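Local coordinates for protein N-acetylglucosamine-specific lectin (Saxidomus purpuratus, PDB 6A7T) that binds N-acetylglucosamine as a C-type lectin whose sugar recognition does not depend on calcium, at residues Y39-T44 against D71-G76. Numbering follows the deposited sequence.
Sequences YLFDET and DDFIRG
F73 drives the edge of its ring at the face of Y39, an edge-to-face pair with centroids 4.9 Å apart and planes inclined at 55°. The touching corner is CE2 of F73, which sits over the rim of the tyrosine ring, 3.6 Å from CD1 of Y39. A chi1 of 163°, CG lying opposite the backbone N, carries the F73 ring out from helix 68-78 toward the strand, and the same CE2 also lies near the plane of the F41 ring, 4.0 Å from CZ of F41. Next to it, CG2 of I74 lies 4.2 Å from CE2 of F41, at the edge of that ring. The tight part is therefore the Y39-F73 pair, with F41 and I74 packed more loosely beside it; F34 stacks on F73, and I151 of strand 148-154 touches both F41 and I74.

R75 turns away from the strand and brings NH1 and NH2 end-on to OD2 of buried D71, the NH2 contact being 2.9 Å; Y127 OH bonds to D71 OD1 and W135 O to R75 NH2. The open side begins at exposed D72, which takes a longer salt bridge from R75, and beyond F41 at E43 and T44, where OD2 of D42 accepts from N of T44 at 3.2 Å in an Asx turn. At the other end, OH of Y39 bonds to E70, placing this tyrosine in the calcium's second shell. Helix 68-78 thus packs on the antiparallel sheet of the C-type lectin domain, its E70 binding calcium with E153 of strand 148-154, T64 and E66.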
loop_
_atom_site.group_PDB
_atom_site.type_symbol
_atom_site.label_atom_id
_atom_site.label_comp_id
_atom_site.label_asym_id
_atom_site.label_seq_id
_atom_site.Cartn_x
_atom_site.Cartn_y
_atom_site.Cartn_z
ATOM N N TYR A 39 -8.291 5.499 1.140
ATOM C CA TYR A 39 -8.674 6.759 0.518
ATOM C C TYR A 39 -10.191 6.926 0.500
ATOM O O TYR A 39 -10.942 5.998 0.154
ATOM C CB TYR A 39 -8.196 6.789 -0.922
ATOM C CG TYR A 39 -6.701 6.658 -1.088
ATOM C CD1 TYR A 39 -6.071 5.419 -1.006
ATOM C CD2 TYR A 39 -5.907 7.767 -1.325
ATOM C CE1 TYR A 39 -4.687 5.294 -1.115
ATOM C CE2 TYR A 39 -4.546 7.643 -1.540
ATOM C CZ TYR A 39 -3.925 6.415 -1.375
ATOM O OH TYR A 39 -2.573 6.360 -1.579
ATOM N N LEU A 40 -10.602 8.198 0.700
ATOM C CA LEU A 40 -11.995 8.603 0.559
ATOM C C LEU A 40 -12.067 9.678 -0.516
ATOM O O LEU A 40 -11.458 10.739 -0.353
ATOM C CB LEU A 40 -12.483 9.168 1.898
ATOM C CG LEU A 40 -13.947 9.656 1.896
ATOM C CD1 LEU A 40 -14.905 8.527 1.644
ATOM C CD2 LEU A 40 -14.293 10.336 3.196
ATOM N N PHE A 41 -12.814 9.394 -1.588
ATOM C CA PHE A 41 -13.115 10.343 -2.635
ATOM C C PHE A 41 -14.448 10.988 -2.269
ATOM O O PHE A 41 -15.514 10.434 -2.590
ATOM C CB PHE A 41 -13.075 9.628 -3.989
ATOM C CG PHE A 41 -11.720 9.066 -4.328
ATOM C CD1 PHE A 41 -11.311 7.836 -3.819
ATOM C CD2 PHE A 41 -10.849 9.735 -5.196
ATOM C CE1 PHE A 41 -10.072 7.298 -4.152
ATOM C CE2 PHE A 41 -9.606 9.208 -5.500
ATOM C CZ PHE A 41 -9.221 7.988 -4.992
ATOM N N ASP A 42 -14.358 12.033 -1.461
ATOM C CA ASP A 42 -15.557 12.592 -0.850
ATOM C C ASP A 42 -16.199 13.616 -1.793
ATOM O O ASP A 42 -15.534 14.534 -2.254
ATOM C CB ASP A 42 -15.272 13.190 0.518
ATOM C CG ASP A 42 -16.574 13.382 1.299
ATOM O OD1 ASP A 42 -17.111 12.385 1.861
ATOM O OD2 ASP A 42 -17.091 14.485 1.280
ATOM N N GLU A 43 -17.508 13.471 -2.014
ATOM C CA GLU A 43 -18.185 14.243 -3.035
ATOM C C GLU A 43 -18.912 15.453 -2.457
ATOM O O GLU A 43 -19.561 16.209 -3.221
ATOM C CB GLU A 43 -19.115 13.314 -3.789
ATOM C CG GLU A 43 -18.327 12.265 -4.542
ATOM C CD GLU A 43 -19.147 11.472 -5.527
ATOM O OE1 GLU A 43 -20.392 11.446 -5.339
ATOM O OE2 GLU A 43 -18.543 10.919 -6.467
ATOM N N THR A 44 -18.825 15.659 -1.155
ATOM C CA THR A 44 -19.370 16.874 -0.545
ATOM C C THR A 44 -18.462 18.051 -0.918
ATOM O O THR A 44 -17.263 17.965 -0.824
ATOM C CB THR A 44 -19.498 16.810 0.972
ATOM O OG1 THR A 44 -20.471 15.818 1.302
ATOM C CG2 THR A 44 -19.919 18.117 1.597
ATOM N N ASP A 71 -0.316 8.424 -8.120
ATOM C CA ASP A 71 -0.928 9.351 -9.050
ATOM C C ASP A 71 -1.855 8.570 -9.985
ATOM O O ASP A 71 -2.997 8.975 -10.217
ATOM C CB ASP A 71 0.139 10.119 -9.811
ATOM C CG ASP A 71 -0.389 11.133 -10.791
ATOM O OD1 ASP A 71 -1.006 12.101 -10.375
ATOM O OD2 ASP A 71 -0.118 10.925 -12.034
ATOM N N ASP A 72 -1.365 7.438 -10.479
ATOM C CA ASP A 72 -2.135 6.629 -11.421
ATOM C C ASP A 72 -3.397 6.091 -10.744
ATOM O O ASP A 72 -4.501 6.110 -11.334
ATOM C CB ASP A 72 -1.254 5.527 -12.053
ATOM C CG ASP A 72 -0.186 6.013 -13.051
ATOM O OD1 ASP A 72 -0.243 7.182 -13.504
ATOM O OD2 ASP A 72 0.760 5.201 -13.372
ATOM N N PHE A 73 -3.264 5.572 -9.529
ATOM C CA PHE A 73 -4.356 5.074 -8.782
ATOM C C PHE A 73 -5.422 6.162 -8.693
ATOM O O PHE A 73 -6.581 5.919 -8.944
ATOM C CB PHE A 73 -3.924 4.617 -7.379
ATOM C CG PHE A 73 -5.071 4.474 -6.430
ATOM C CD1 PHE A 73 -5.999 3.454 -6.585
ATOM C CD2 PHE A 73 -5.249 5.400 -5.405
ATOM C CE1 PHE A 73 -7.101 3.354 -5.736
ATOM C CE2 PHE A 73 -6.340 5.292 -4.560
ATOM C CZ PHE A 73 -7.247 4.267 -4.712
ATOM N N ILE A 74 -5.034 7.371 -8.255
ATOM C CA ILE A 74 -6.013 8.439 -8.031
ATOM C C ILE A 74 -6.708 8.759 -9.352
ATOM O O ILE A 74 -7.934 8.881 -9.386
ATOM C CB ILE A 74 -5.339 9.664 -7.407
ATOM C CG1 ILE A 74 -4.882 9.352 -5.983
ATOM C CG2 ILE A 74 -6.257 10.868 -7.473
ATOM C CD1 ILE A 74 -3.878 10.319 -5.415
ATOM N N ARG A 75 -5.912 8.902 -10.421
ATOM C CA ARG A 75 -6.459 9.239 -11.716
ATOM C C ARG A 75 -7.470 8.167 -12.129
ATOM O O ARG A 75 -8.506 8.498 -12.717
ATOM C CB ARG A 75 -5.358 9.427 -12.749
ATOM C CG ARG A 75 -5.917 9.952 -14.070
ATOM C CD ARG A 75 -4.840 10.221 -15.086
ATOM N NE ARG A 75 -3.954 11.286 -14.679
ATOM C CZ ARG A 75 -2.788 11.147 -14.080
ATOM N NH1 ARG A 75 -2.218 9.973 -13.933
ATOM N NH2 ARG A 75 -2.207 12.245 -13.617
ATOM N N GLY A 76 -7.129 6.901 -11.872
ATOM C CA GLY A 76 -8.044 5.759 -12.180
ATOM C C GLY A 76 -9.436 5.915 -11.602
ATOM O O GLY A 76 -10.422 5.594 -12.279
#